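Local structure of probable csgAB operon transcriptional regulatory protein (Salmonella typhimurium, 5XP0) at residues T19-T24 and C61-D66; Q39-T44 and G127-L132; H48-S53 and H76-N81; N87-L92 and W108-G113; G113-T118 and E135-Q140. The protein acts as the master regulator of curli expression, needed for csgAB transcription and promoting biofilm formation, this chain being its atypical receiver domain. All coordinates share one frame; numbering follows the deposited sequence.

Interaction 1. Residues T19-T24 and C61-D66; sequences TLLLIT and CIVLMD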
# COMPACT_ATOMS: atom_id res chain seq x y z
N THR B 19 6.33 16.07 -10.14
CA THR B 19 5.07 15.46 -9.74
C THR B 19 5.28 13.97 -9.48
O THR B 19 6.06 13.30 -10.17
CB THR B 19 3.99 15.69 -10.79
OG1 THR B 19 2.76 15.12 -10.33
CG2 THR B 19 4.37 15.08 -12.11
N LEU B 20 4.55 13.44 -8.52
CA LEU B 20 4.76 12.06 -8.15
C LEU B 20 3.81 11.15 -8.92
O LEU B 20 2.62 11.43 -9.05
CB LEU B 20 4.51 11.81 -6.67
CG LEU B 20 5.42 12.40 -5.60
CD1 LEU B 20 4.81 11.98 -4.28
CD2 LEU B 20 6.84 11.86 -5.75
N LEU B 21 4.35 10.04 -9.40
CA LEU B 21 3.54 9.03 -10.06
C LEU B 21 3.83 7.71 -9.37
O LEU B 21 4.91 7.14 -9.55
CB LEU B 21 3.85 8.96 -11.54
CG LEU B 21 3.06 7.90 -12.30
CD1 LEU B 21 1.56 8.06 -12.09
CD2 LEU B 21 3.39 8.02 -13.78
N LEU B 22 2.92 7.27 -8.52
CA LEU B 22 3.13 6.06 -7.76
C LEU B 22 2.51 4.92 -8.55
O LEU B 22 1.29 4.84 -8.71
CB LEU B 22 2.55 6.23 -6.37
CG LEU B 22 2.41 4.93 -5.57
CD1 LEU B 22 3.75 4.33 -5.31
CD2 LEU B 22 1.82 5.27 -4.27
N ILE B 23 3.34 4.03 -9.03
CA ILE B 23 2.89 2.93 -9.86
C ILE B 23 2.96 1.68 -9.01
O ILE B 23 4.06 1.19 -8.69
CB ILE B 23 3.73 2.78 -11.12
CG1 ILE B 23 3.64 4.05 -11.95
CG2 ILE B 23 3.25 1.54 -11.95
CD1 ILE B 23 4.48 4.00 -13.24
N THR B 24 1.80 1.15 -8.67
CA THR B 24 1.70 0.06 -7.72
C THR B 24 0.34 -0.62 -7.88
O THR B 24 -0.41 -0.35 -8.83
CB THR B 24 1.88 0.61 -6.31
OG1 THR B 24 1.85 -0.48 -5.36
CG2 THR B 24 0.79 1.59 -6.05
N CYS B 61 7.67 14.02 -14.21
CA CYS B 61 7.24 12.91 -13.38
C CYS B 61 8.39 12.26 -12.61
O CYS B 61 9.43 11.90 -13.17
CB CYS B 61 6.53 11.87 -14.23
SG CYS B 61 4.87 12.36 -14.71
N ILE B 62 8.14 12.05 -11.34
CA ILE B 62 9.00 11.23 -10.50
C ILE B 62 8.22 9.94 -10.31
O ILE B 62 7.26 9.89 -9.54
CB ILE B 62 9.32 11.91 -9.17
CG1 ILE B 62 10.11 13.21 -9.43
CG2 ILE B 62 10.05 10.93 -8.25
CD1 ILE B 62 10.14 14.10 -8.27
N VAL B 63 8.62 8.90 -11.01
CA VAL B 63 7.91 7.63 -10.97
C VAL B 63 8.41 6.84 -9.77
O VAL B 63 9.62 6.66 -9.61
CB VAL B 63 8.13 6.84 -12.26
CG1 VAL B 63 7.57 5.48 -12.11
CG2 VAL B 63 7.53 7.60 -13.49
N LEU B 64 7.50 6.43 -8.91
CA LEU B 64 7.85 5.49 -7.85
C LEU B 64 7.28 4.14 -8.26
O LEU B 64 6.07 3.94 -8.23
CB LEU B 64 7.29 5.91 -6.51
CG LEU B 64 7.80 7.18 -5.86
CD1 LEU B 64 7.12 7.37 -4.48
CD2 LEU B 64 9.28 7.05 -5.72
N MET B 65 8.17 3.24 -8.63
CA MET B 65 7.83 1.95 -9.25
C MET B 65 7.86 0.87 -8.19
O MET B 65 8.94 0.53 -7.68
CB MET B 65 8.86 1.63 -10.33
CG MET B 65 8.71 0.24 -10.96
SD MET B 65 7.16 0.19 -11.81
CE MET B 65 7.39 1.44 -13.07
N ASP B 66 6.71 0.28 -7.88
CA ASP B 66 6.62 -0.68 -6.77
C ASP B 66 7.15 -2.06 -7.17
O ASP B 66 6.44 -2.88 -7.74
CB ASP B 66 5.19 -0.79 -6.28
CG ASP B 66 5.07 -1.58 -4.96
OD1 ASP B 66 6.07 -2.20 -4.54
OD2 ASP B 66 4.00 -1.53 -4.33
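The flat carboxylate of D66 meets T24 at one oxygen: OD2 accepts from T24 OG1 at 2.6 Å through its anti lone pair, the side away from OD1. T24 OG1 lies anti to its own backbone N (chi1 -177°), which carries the hydroxyl to that oxygen. OD1 is held by N95 ND2 and M68 N, and OD2 also takes a bond from Q29 of the second subunit.

Behind this pair the strands 19-24 and 61-66 run parallel in direct register. Five backbone bonds join them; the first is I62 N to T19 O (2.7 Å), the last D66 N to I23 O (2.9 Å). L20, L22, I62 and L64 share one face of the sheet. On the other, I23 CD1 touches both V63 CG1 (3.6 Å) and M65 CE (3.9 Å), while L21 CD2 lies beside V63 CG2 at 4.2 Å, the two side chains pointing the same way.

These are the first and third strands of a receiver-type parallel sheet, and D66, ending the third, probably corresponds to the phosphoacceptor aspartate of canonical receivers. Partners on both oxygens should restrict the carboxylate's rotation, and through Q29 it takes part in the subunit contact.

Interaction 2. Residues Q39-T44 and G127-L132; sequences QSLAIT and GLQGIL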
# COMPACT_ATOMS: atom_id res chain seq x y z
N GLN B 39 1.85 15.51 0.90
CA GLN B 39 1.79 16.52 1.95
C GLN B 39 3.17 16.81 2.50
O GLN B 39 3.50 17.97 2.78
CB GLN B 39 0.88 16.07 3.08
CG GLN B 39 -0.59 16.14 2.75
CD GLN B 39 -1.43 15.38 3.75
OE1 GLN B 39 -0.93 14.94 4.79
NE2 GLN B 39 -2.71 15.24 3.46
N SER B 40 4.02 15.80 2.64
CA SER B 40 5.33 16.04 3.20
C SER B 40 6.21 16.79 2.21
O SER B 40 7.07 17.56 2.63
CB SER B 40 6.02 14.72 3.56
OG SER B 40 5.24 13.98 4.46
N LEU B 41 6.05 16.53 0.92
CA LEU B 41 6.88 17.15 -0.09
C LEU B 41 6.26 18.39 -0.71
O LEU B 41 6.95 19.09 -1.44
CB LEU B 41 7.16 16.17 -1.24
CG LEU B 41 7.91 14.89 -0.78
CD1 LEU B 41 7.80 13.79 -1.82
CD2 LEU B 41 9.36 15.21 -0.47
N ALA B 42 4.99 18.68 -0.42
CA ALA B 42 4.27 19.80 -1.02
C ALA B 42 4.26 19.67 -2.55
O ALA B 42 4.53 20.62 -3.28
CB ALA B 42 4.86 21.15 -0.59
N ILE B 43 3.90 18.48 -3.03
CA ILE B 43 3.93 18.21 -4.46
C ILE B 43 2.63 17.51 -4.86
O ILE B 43 1.95 16.91 -4.04
CB ILE B 43 5.16 17.35 -4.79
CG1 ILE B 43 5.32 17.16 -6.29
CG2 ILE B 43 5.03 16.01 -4.13
CD1 ILE B 43 6.61 16.41 -6.66
N THR B 44 2.29 17.62 -6.13
CA THR B 44 1.14 16.91 -6.65
C THR B 44 1.54 15.48 -6.97
O THR B 44 2.73 15.14 -7.09
CB THR B 44 0.57 17.65 -7.86
OG1 THR B 44 -0.75 17.18 -8.14
CG2 THR B 44 1.42 17.44 -9.07
N GLY B 127 14.77 10.95 1.17
CA GLY B 127 15.34 10.67 -0.13
C GLY B 127 14.67 11.46 -1.24
O GLY B 127 15.34 12.00 -2.12
N LEU B 128 13.34 11.54 -1.20
CA LEU B 128 12.62 12.28 -2.23
C LEU B 128 12.87 13.78 -2.14
O LEU B 128 12.89 14.47 -3.17
CB LEU B 128 11.11 11.97 -2.13
CG LEU B 128 10.78 10.53 -2.55
CD1 LEU B 128 9.32 10.16 -2.25
CD2 LEU B 128 11.07 10.32 -4.02
N GLN B 129 13.08 14.31 -0.93
CA GLN B 129 13.48 15.70 -0.83
C GLN B 129 14.81 15.91 -1.53
O GLN B 129 15.01 16.93 -2.20
CB GLN B 129 13.56 16.11 0.64
CG GLN B 129 12.25 16.22 1.37
CD GLN B 129 12.43 16.34 2.87
OE1 GLN B 129 13.37 15.77 3.44
NE2 GLN B 129 11.54 17.08 3.52
N GLY B 130 15.70 14.92 -1.45
CA GLY B 130 16.93 14.99 -2.23
C GLY B 130 16.71 15.00 -3.73
O GLY B 130 17.37 15.75 -4.46
N ILE B 131 15.77 14.17 -4.21
CA ILE B 131 15.52 14.13 -5.65
C ILE B 131 15.03 15.47 -6.15
O ILE B 131 15.44 15.95 -7.22
CB ILE B 131 14.51 13.01 -6.01
CG1 ILE B 131 15.15 11.63 -5.98
CG2 ILE B 131 14.00 13.22 -7.45
CD1 ILE B 131 15.46 11.14 -4.64
N LEU B 132 14.16 16.11 -5.38
CA LEU B 132 13.70 17.44 -5.76
C LEU B 132 14.85 18.42 -5.85
O LEU B 132 14.78 19.37 -6.64
CB LEU B 132 12.68 17.95 -4.74
CG LEU B 132 11.45 17.08 -4.62
CD1 LEU B 132 10.44 17.72 -3.67
CD2 LEU B 132 10.84 16.78 -5.99
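With CG set opposite the carbonyl carbon (chi1 -61°) and an extended second torsion (chi2 163°), L41 sends both methyls at L128 and Q129. CD1 touches L128 CB at 3.8 Å and L128 CD1 at 4.0 Å, the two leucine side chains crossing at about a right angle. The other branch, CD2, takes the neighbouring position: it lies 3.6 Å from Q129 CG, on the aliphatic part of that extended chain, and 4.2 Å from L132 CD1.

L41 thus spans about one turn of helix 121-132, from L128 to L132, whose N bonds to L128 O. The closest side-chain contacts are all carbon to carbon, Q129 joining through CG, and no hydrogen bond crosses between the segments. A second, lighter touch comes from I43 CD1, 4.3 Å from L132 CD2. The chain leaves helix 28-41 at A42 with a positive phi of 58°, and I43, like L41, points toward helix 121-132.

In this receiver fold the joint links the C-terminal ends of helices 28-41 and 121-132, which pack on one face of the sheet. L128 and L132 continue onto L64 and I62 of strand 61-66, and T44 next in line pairs with L20 of strand 19-24.

Interaction 3. Residues H48-S53 and H76-N81; sequences HNIQRS and HYWQDN
I50 meets W78 from a type I turn spanning N49 to R52, closed by R52 N to N49 O at 2.7 Å, and its CA stands 8.4 Å from that of W78 on the helix. The indole bridges this gap. W78 NE1 donates to I50 O at 2.8 Å with an N-H...O angle of 162°; the acceptor lies in the ring plane, and the donor in turn lies in the carbonyl plane on a lone pair. I50 CG1 sits alongside, 3.5 Å from W78 NE1.

In the receiver fold this joins the loop after strand 45-49, at the edge of the sheet, to helix 72-83, with W78 also resting on I23 of strand 19-24 and M65 of strand 61-66. N49 OD1 supports the turn by accepting from Q51 N, an Asx turn.

Further round the indole edge come R52 O, 3.3 Å from W78 CZ2, and the imidazole of H48, whose NE2 is 3.7 Å from W78 CH2. The two ring planes stand at 85°, in an oblique pairing. H48 NE2 donates to R52 O at 2.8 Å, reaching it from above the carbonyl plane. On the more exposed flank, Y77 OH lies against S53 CB at 3.2 Å, while Y77 CE2 lies over the centre of one indole face.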
# COMPACT_ATOMS: atom_id res chain seq x y z
N HIS B 48 -1.06 5.08 -10.14
CA HIS B 48 -1.38 4.37 -11.38
C HIS B 48 -1.22 2.87 -11.20
O HIS B 48 -0.19 2.42 -10.71
CB HIS B 48 -0.51 4.85 -12.54
CG HIS B 48 -0.74 4.11 -13.81
ND1 HIS B 48 -1.70 4.48 -14.73
CD2 HIS B 48 -0.17 2.98 -14.31
CE1 HIS B 48 -1.68 3.65 -15.76
NE2 HIS B 48 -0.76 2.73 -15.52
N ASN B 49 -2.21 2.10 -11.65
CA ASN B 49 -2.18 0.65 -11.55
C ASN B 49 -1.05 0.09 -12.40
O ASN B 49 -1.08 0.18 -13.63
CB ASN B 49 -3.50 0.07 -12.05
CG ASN B 49 -3.64 -1.39 -11.70
OD1 ASN B 49 -2.65 -2.12 -11.56
ND2 ASN B 49 -4.88 -1.81 -11.50
N ILE B 50 -0.08 -0.55 -11.73
CA ILE B 50 1.09 -1.15 -12.37
C ILE B 50 0.71 -2.17 -13.43
O ILE B 50 1.50 -2.44 -14.36
CB ILE B 50 1.97 -1.80 -11.30
CG1 ILE B 50 3.30 -2.23 -11.90
CG2 ILE B 50 1.25 -3.00 -10.62
CD1 ILE B 50 4.37 -2.54 -10.85
N GLN B 51 -0.48 -2.75 -13.32
CA GLN B 51 -0.93 -3.70 -14.33
C GLN B 51 -1.69 -3.05 -15.45
O GLN B 51 -2.14 -3.75 -16.36
CB GLN B 51 -1.77 -4.81 -13.68
CG GLN B 51 -0.95 -5.55 -12.65
CD GLN B 51 -1.44 -6.95 -12.39
OE1 GLN B 51 -0.71 -7.92 -12.63
NE2 GLN B 51 -2.66 -7.08 -11.91
N ARG B 52 -1.84 -1.73 -15.45
CA ARG B 52 -2.50 -1.06 -16.57
C ARG B 52 -1.51 -0.22 -17.36
O ARG B 52 -0.53 0.30 -16.82
CB ARG B 52 -3.69 -0.23 -16.11
CG ARG B 52 -4.83 -1.17 -15.72
CD ARG B 52 -6.21 -0.54 -15.63
NE ARG B 52 -7.18 -1.56 -15.23
CZ ARG B 52 -7.72 -2.46 -16.05
NH1 ARG B 52 -7.37 -2.49 -17.33
NH2 ARG B 52 -8.59 -3.35 -15.60
N SER B 53 -1.76 -0.16 -18.66
CA SER B 53 -0.93 0.60 -19.57
C SER B 53 -1.08 2.08 -19.32
O SER B 53 -2.08 2.54 -18.78
CB SER B 53 -1.29 0.27 -21.03
OG SER B 53 -2.67 0.53 -21.29
N HIS B 76 9.82 -5.56 -17.69
CA HIS B 76 10.08 -5.31 -19.10
C HIS B 76 9.09 -4.31 -19.68
O HIS B 76 9.46 -3.45 -20.49
CB HIS B 76 10.01 -6.62 -19.89
CG HIS B 76 10.29 -6.44 -21.34
ND1 HIS B 76 9.33 -6.65 -22.31
CD2 HIS B 76 11.40 -6.03 -21.99
CE1 HIS B 76 9.85 -6.39 -23.50
NE2 HIS B 76 11.10 -6.02 -23.33
N TYR B 77 7.81 -4.46 -19.35
CA TYR B 77 6.83 -3.52 -19.88
C TYR B 77 7.14 -2.10 -19.40
O TYR B 77 7.25 -1.18 -20.21
CB TYR B 77 5.42 -3.92 -19.47
CG TYR B 77 4.47 -2.84 -19.90
CD1 TYR B 77 3.99 -2.79 -21.19
CD2 TYR B 77 4.08 -1.86 -19.02
CE1 TYR B 77 3.14 -1.81 -21.60
CE2 TYR B 77 3.24 -0.87 -19.40
CZ TYR B 77 2.77 -0.85 -20.71
OH TYR B 77 1.92 0.13 -21.10
N TRP B 78 7.34 -1.92 -18.09
CA TRP B 78 7.58 -0.56 -17.61
C TRP B 78 8.94 -0.04 -18.04
O TRP B 78 9.05 1.16 -18.31
CB TRP B 78 7.39 -0.48 -16.09
CG TRP B 78 5.95 -0.53 -15.81
CD1 TRP B 78 5.24 -1.55 -15.25
CD2 TRP B 78 5.00 0.48 -16.17
NE1 TRP B 78 3.89 -1.24 -15.23
CE2 TRP B 78 3.73 0.01 -15.79
CE3 TRP B 78 5.11 1.73 -16.78
CZ2 TRP B 78 2.58 0.77 -15.97
CZ3 TRP B 78 3.97 2.47 -16.97
CH2 TRP B 78 2.72 1.98 -16.57
N GLN B 79 9.97 -0.90 -18.13
CA GLN B 79 11.24 -0.44 -18.70
C GLN B 79 11.06 -0.03 -20.16
O GLN B 79 11.58 1.01 -20.58
CB GLN B 79 12.32 -1.52 -18.59
CG GLN B 79 12.93 -1.63 -17.18
CD GLN B 79 13.91 -2.78 -17.03
OE1 GLN B 79 13.97 -3.67 -17.89
NE2 GLN B 79 14.68 -2.76 -15.96
N ASP B 80 10.30 -0.82 -20.92
CA ASP B 80 10.14 -0.55 -22.36
C ASP B 80 9.41 0.77 -22.59
O ASP B 80 9.89 1.63 -23.34
CB ASP B 80 9.39 -1.71 -23.02
CG ASP B 80 9.29 -1.57 -24.56
OD1 ASP B 80 10.05 -0.77 -25.13
OD2 ASP B 80 8.46 -2.26 -25.18
N ASN B 81 8.27 0.99 -21.94
CA ASN B 81 7.54 2.20 -22.33
C ASN B 81 8.04 3.45 -21.61
O ASN B 81 7.90 4.54 -22.17
CB ASN B 81 6.04 2.03 -22.14
CG ASN B 81 5.68 1.57 -20.80
OD1 ASN B 81 6.52 1.06 -20.07
ND2 ASN B 81 4.43 1.76 -20.43

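Interaction 4. Residues N87-L92 and W108-G113; sequences NNIKTL and WPHING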
# COMPACT_ATOMS: atom_id res chain seq x y z
N ASN B 87 11.09 13.57 -22.22
CA ASN B 87 10.03 13.91 -21.24
C ASN B 87 10.54 14.26 -19.83
O ASN B 87 9.73 14.64 -19.00
CB ASN B 87 9.00 12.78 -21.13
N ASN B 88 11.84 14.19 -19.58
CA ASN B 88 12.44 14.64 -18.31
C ASN B 88 11.79 13.98 -17.08
O ASN B 88 11.20 14.63 -16.22
CB ASN B 88 12.36 16.16 -18.22
CG ASN B 88 13.09 16.70 -17.02
OD1 ASN B 88 12.47 17.23 -16.10
ND2 ASN B 88 14.41 16.56 -17.01
N ILE B 89 11.91 12.66 -16.99
CA ILE B 89 11.31 11.91 -15.90
C ILE B 89 12.41 11.19 -15.13
O ILE B 89 13.53 11.00 -15.61
CB ILE B 89 10.26 10.91 -16.43
CG1 ILE B 89 10.89 9.90 -17.37
CG2 ILE B 89 9.15 11.67 -17.16
CD1 ILE B 89 10.85 8.50 -16.85
N LYS B 90 12.07 10.80 -13.90
CA LYS B 90 13.00 10.14 -12.99
C LYS B 90 12.31 8.91 -12.45
O LYS B 90 11.15 8.98 -12.06
CB LYS B 90 13.38 11.08 -11.85
CG LYS B 90 14.06 12.38 -12.28
CD LYS B 90 14.39 13.23 -11.05
CE LYS B 90 15.13 14.52 -11.41
NZ LYS B 90 15.44 15.31 -10.18
N THR B 91 13.01 7.78 -12.43
CA THR B 91 12.46 6.55 -11.89
C THR B 91 13.16 6.24 -10.58
O THR B 91 14.40 6.26 -10.50
CB THR B 91 12.61 5.37 -12.86
OG1 THR B 91 11.82 5.61 -14.04
CG2 THR B 91 12.10 4.07 -12.20
N LEU B 92 12.37 5.97 -9.56
CA LEU B 92 12.88 5.41 -8.32
C LEU B 92 12.14 4.13 -8.03
O LEU B 92 10.92 4.05 -8.20
CB LEU B 92 12.71 6.40 -7.18
CG LEU B 92 13.70 7.56 -7.33
CD1 LEU B 92 12.96 8.73 -7.84
CD2 LEU B 92 14.31 7.85 -5.98
N TRP B 108 17.29 -0.07 -15.66
CA TRP B 108 16.11 0.78 -15.63
C TRP B 108 16.41 2.12 -16.31
O TRP B 108 17.39 2.77 -15.96
CB TRP B 108 15.67 1.01 -14.19
CG TRP B 108 14.85 -0.12 -13.69
CD1 TRP B 108 15.29 -1.26 -13.08
CD2 TRP B 108 13.43 -0.24 -13.79
NE1 TRP B 108 14.22 -2.08 -12.77
CE2 TRP B 108 13.07 -1.48 -13.20
CE3 TRP B 108 12.43 0.57 -14.31
CZ2 TRP B 108 11.76 -1.91 -13.13
CZ3 TRP B 108 11.13 0.13 -14.25
CH2 TRP B 108 10.80 -1.09 -13.65
N PRO B 109 15.57 2.60 -17.22
CA PRO B 109 15.83 3.92 -17.80
C PRO B 109 15.57 5.00 -16.78
O PRO B 109 14.75 4.84 -15.88
CB PRO B 109 14.86 4.00 -18.98
CG PRO B 109 13.72 3.13 -18.57
CD PRO B 109 14.35 1.99 -17.77
N HIS B 110 16.31 6.11 -16.90
CA HIS B 110 16.15 7.28 -16.01
C HIS B 110 16.25 6.93 -14.53
O HIS B 110 15.59 7.53 -13.67
CB HIS B 110 14.82 7.99 -16.29
CG HIS B 110 14.58 8.22 -17.75
ND1 HIS B 110 13.57 7.59 -18.45
CD2 HIS B 110 15.26 8.97 -18.65
CE1 HIS B 110 13.62 7.97 -19.71
NE2 HIS B 110 14.64 8.80 -19.86
N ILE B 111 17.11 5.99 -14.18
CA ILE B 111 17.09 5.51 -12.81
C ILE B 111 17.75 6.55 -11.91
O ILE B 111 18.87 7.02 -12.18
CB ILE B 111 17.74 4.12 -12.71
CG1 ILE B 111 17.66 3.60 -11.27
CG2 ILE B 111 19.16 4.15 -13.26
CD1 ILE B 111 16.27 3.16 -10.87
N ASN B 112 17.02 6.97 -10.88
CA ASN B 112 17.46 8.01 -9.95
C ASN B 112 17.51 7.59 -8.49
O ASN B 112 17.96 8.38 -7.67
CB ASN B 112 16.55 9.23 -10.06
CG ASN B 112 16.97 10.17 -11.16
OD1 ASN B 112 17.52 11.22 -10.88
ND2 ASN B 112 16.70 9.81 -12.40
N GLY B 113 17.06 6.40 -8.14
CA GLY B 113 17.17 6.00 -6.75
C GLY B 113 16.52 4.65 -6.55
O GLY B 113 15.79 4.15 -7.41
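T91 pairs with I111 where strands 90-94 and 111-114, the two strands of a beta-alpha-beta unit completed by helix 102-107, run parallel at this edge of the receiver sheet. The tight part is centred on T91. Its N donates to H110 O at 2.9 Å and its O accepts from N112 N at 2.7 Å, both nearly straight (170° and 164°). T91 CG2 touches the indole of W108, 4.1 Å from CE3, and the T91 and W108 side chains cross at about a right angle; the indole N-H is taken by Y100. L92 CD2 lies 3.5 Å from G113 CA, so the leucine packs straight on the glycine backbone.

The solvent side is that of the partly exposed K90, H110 and N112. The extended K90 chain crosses the N112 amide through its methylenes, with CB 3.6 Å from ND2, before its end leads away. Even here I89 is buried, lying over one face of the H110 ring, CG1 4.1 Å from the centroid, a CH-pi contact; H110 ND1, close to I89 CD1, is buried too, with no polar partner in the model.

H110 O is gripped twice: besides T91 N it accepts N112 ND2 at 2.8 Å, and the two donors approach from opposite faces of its carbonyl plane.

Interaction 5. Residues G113-T118 and E135-Q140; sequences GVFYAT and ECYFSQ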
# COMPACT_ATOMS: atom_id res chain seq x y z
N GLY B 113 17.06 6.40 -8.14
CA GLY B 113 17.17 6.00 -6.75
C GLY B 113 16.52 4.65 -6.55
O GLY B 113 15.79 4.15 -7.41
N VAL B 114 16.83 4.08 -5.40
CA VAL B 114 16.34 2.77 -5.00
C VAL B 114 15.98 2.85 -3.53
O VAL B 114 16.83 3.16 -2.70
CB VAL B 114 17.37 1.66 -5.23
CG1 VAL B 114 16.78 0.38 -4.73
CG2 VAL B 114 17.77 1.60 -6.70
N PHE B 115 14.73 2.60 -3.21
CA PHE B 115 14.28 2.52 -1.83
C PHE B 115 14.11 1.06 -1.45
O PHE B 115 13.41 0.32 -2.14
CB PHE B 115 12.95 3.25 -1.68
CG PHE B 115 13.07 4.72 -1.87
CD1 PHE B 115 13.79 5.48 -0.98
CD2 PHE B 115 12.47 5.35 -2.95
CE1 PHE B 115 13.94 6.83 -1.16
CE2 PHE B 115 12.59 6.70 -3.13
CZ PHE B 115 13.33 7.45 -2.22
N TYR B 116 14.73 0.64 -0.35
CA TYR B 116 14.55 -0.73 0.16
C TYR B 116 13.61 -0.82 1.36
O TYR B 116 12.99 -1.88 1.59
CB TYR B 116 15.92 -1.30 0.58
CG TYR B 116 16.90 -1.42 -0.52
CD1 TYR B 116 16.88 -2.53 -1.36
CD2 TYR B 116 17.87 -0.44 -0.72
CE1 TYR B 116 17.78 -2.66 -2.37
CE2 TYR B 116 18.77 -0.56 -1.73
CZ TYR B 116 18.72 -1.67 -2.56
OH TYR B 116 19.64 -1.77 -3.55
N ALA B 117 13.49 0.26 2.13
CA ALA B 117 12.87 0.18 3.45
C ALA B 117 11.37 0.01 3.30
O ALA B 117 10.72 0.71 2.52
CB ALA B 117 13.15 1.45 4.26
N THR B 118 10.81 -0.94 4.04
CA THR B 118 9.37 -1.13 4.10
C THR B 118 8.79 -0.57 5.39
O THR B 118 7.57 -0.60 5.58
CB THR B 118 9.06 -2.64 3.91
OG1 THR B 118 9.02 -2.97 2.50
CG2 THR B 118 7.76 -3.07 4.58
N GLU B 135 19.31 15.50 -6.54
CA GLU B 135 20.16 14.42 -6.06
C GLU B 135 19.57 13.05 -6.37
O GLU B 135 18.36 12.86 -6.37
CB GLU B 135 20.35 14.54 -4.55
CG GLU B 135 20.84 15.93 -4.13
CD GLU B 135 21.06 16.06 -2.64
OE1 GLU B 135 20.96 15.05 -1.91
OE2 GLU B 135 21.34 17.18 -2.19
N CYS B 136 20.45 12.06 -6.51
CA CYS B 136 19.96 10.69 -6.60
C CYS B 136 19.96 10.08 -5.20
O CYS B 136 20.51 10.63 -4.25
CB CYS B 136 20.80 9.87 -7.57
SG CYS B 136 20.65 10.38 -9.32
N TYR B 137 19.28 8.94 -5.07
CA TYR B 137 19.19 8.22 -3.81
C TYR B 137 19.73 6.81 -4.02
O TYR B 137 18.97 5.87 -4.25
CB TYR B 137 17.73 8.17 -3.29
CG TYR B 137 17.66 7.70 -1.85
CD1 TYR B 137 18.04 8.54 -0.82
CD2 TYR B 137 17.25 6.43 -1.53
CE1 TYR B 137 17.99 8.12 0.51
CE2 TYR B 137 17.20 6.00 -0.21
CZ TYR B 137 17.56 6.86 0.80
OH TYR B 137 17.50 6.43 2.10
N PHE B 138 21.04 6.69 -3.90
CA PHE B 138 21.76 5.44 -4.06
C PHE B 138 22.74 5.32 -2.91
O PHE B 138 23.30 6.31 -2.44
CB PHE B 138 22.54 5.38 -5.36
CG PHE B 138 21.71 5.48 -6.59
CD1 PHE B 138 20.80 4.47 -6.93
CD2 PHE B 138 21.87 6.56 -7.46
CE1 PHE B 138 20.06 4.56 -8.08
CE2 PHE B 138 21.11 6.65 -8.61
CZ PHE B 138 20.22 5.66 -8.93
N SER B 139 22.99 4.08 -2.49
CA SER B 139 24.12 3.89 -1.60
C SER B 139 25.41 4.33 -2.30
O SER B 139 25.49 4.43 -3.52
CB SER B 139 24.23 2.44 -1.16
OG SER B 139 24.46 1.60 -2.27
N GLN B 140 26.44 4.59 -1.50
CA GLN B 140 27.72 4.95 -2.09
C GLN B 140 28.19 3.85 -3.04
O GLN B 140 28.69 4.13 -4.13
CB GLN B 140 28.76 5.22 -1.00
CG GLN B 140 28.60 6.56 -0.29
CD GLN B 140 28.99 7.72 -1.17
OE1 GLN B 140 29.89 7.60 -2.00
NE2 GLN B 140 28.31 8.85 -1.00
O HOH W 1 22.09 -0.73 -2.54
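F115 and Y137 place their rings nearly parallel but slid apart: the planes differ by 30°, the centroids are 4.8 Å apart, and the rings barely overlap. What meets is the F115 rim, whose CE1 comes over one face of Y137 to within 3.4 Å of CD2. Y137 reaches this position with CG anti to its backbone N (chi1 -167°), while V114 O lies at the edge of the tyrosine ring.

F138 lays its ring over the backbone of G113. The glycine CA stands 4.0 Å from the ring centroid, over the face, which makes a CH-pi contact, and V114 CG2 sits near the ring plane at the edge, 4.0 Å from F138 CE1. G113 and Y137 form a single bridge; V114 N donates to Y137 O at 3.0 Å, and the Y137 backbone also pairs with N112. A water bonded to Y116 OH at 2.8 Å makes a further, weak link to S139 OG, the N-cap residue of helix 140-147.

The contact therefore fastens the linker between helices 121-132 and 140-147 to the edge strand 111-114 of the receiver sheet. F115 continues onto V124 and L128, Y137 onto I131, and F138 onto A143 and L146 of the last helix.

From the N terminus, interaction 1 closes the loop from strand 19-24 to 61-66, bringing together two neighbouring central strands. Interaction 2 starts within that loop, at 39-44, and ends at 127-132, so it crosses interaction 1 and joins two helices on one face of the sheet. Interaction 3, from 48-53 to 76-81, also crosses interaction 1 but falls wholly within the span of interaction 2, tying the sheet edge to helix 72-83. Interaction 4 lies within that span too, in series after interactions 1 and 3. Interaction 5 shares G113 with interaction 4 and crosses interaction 2, attaching the C-terminal linker. Centres of interactions 2 and 3 are about 23 Å apart.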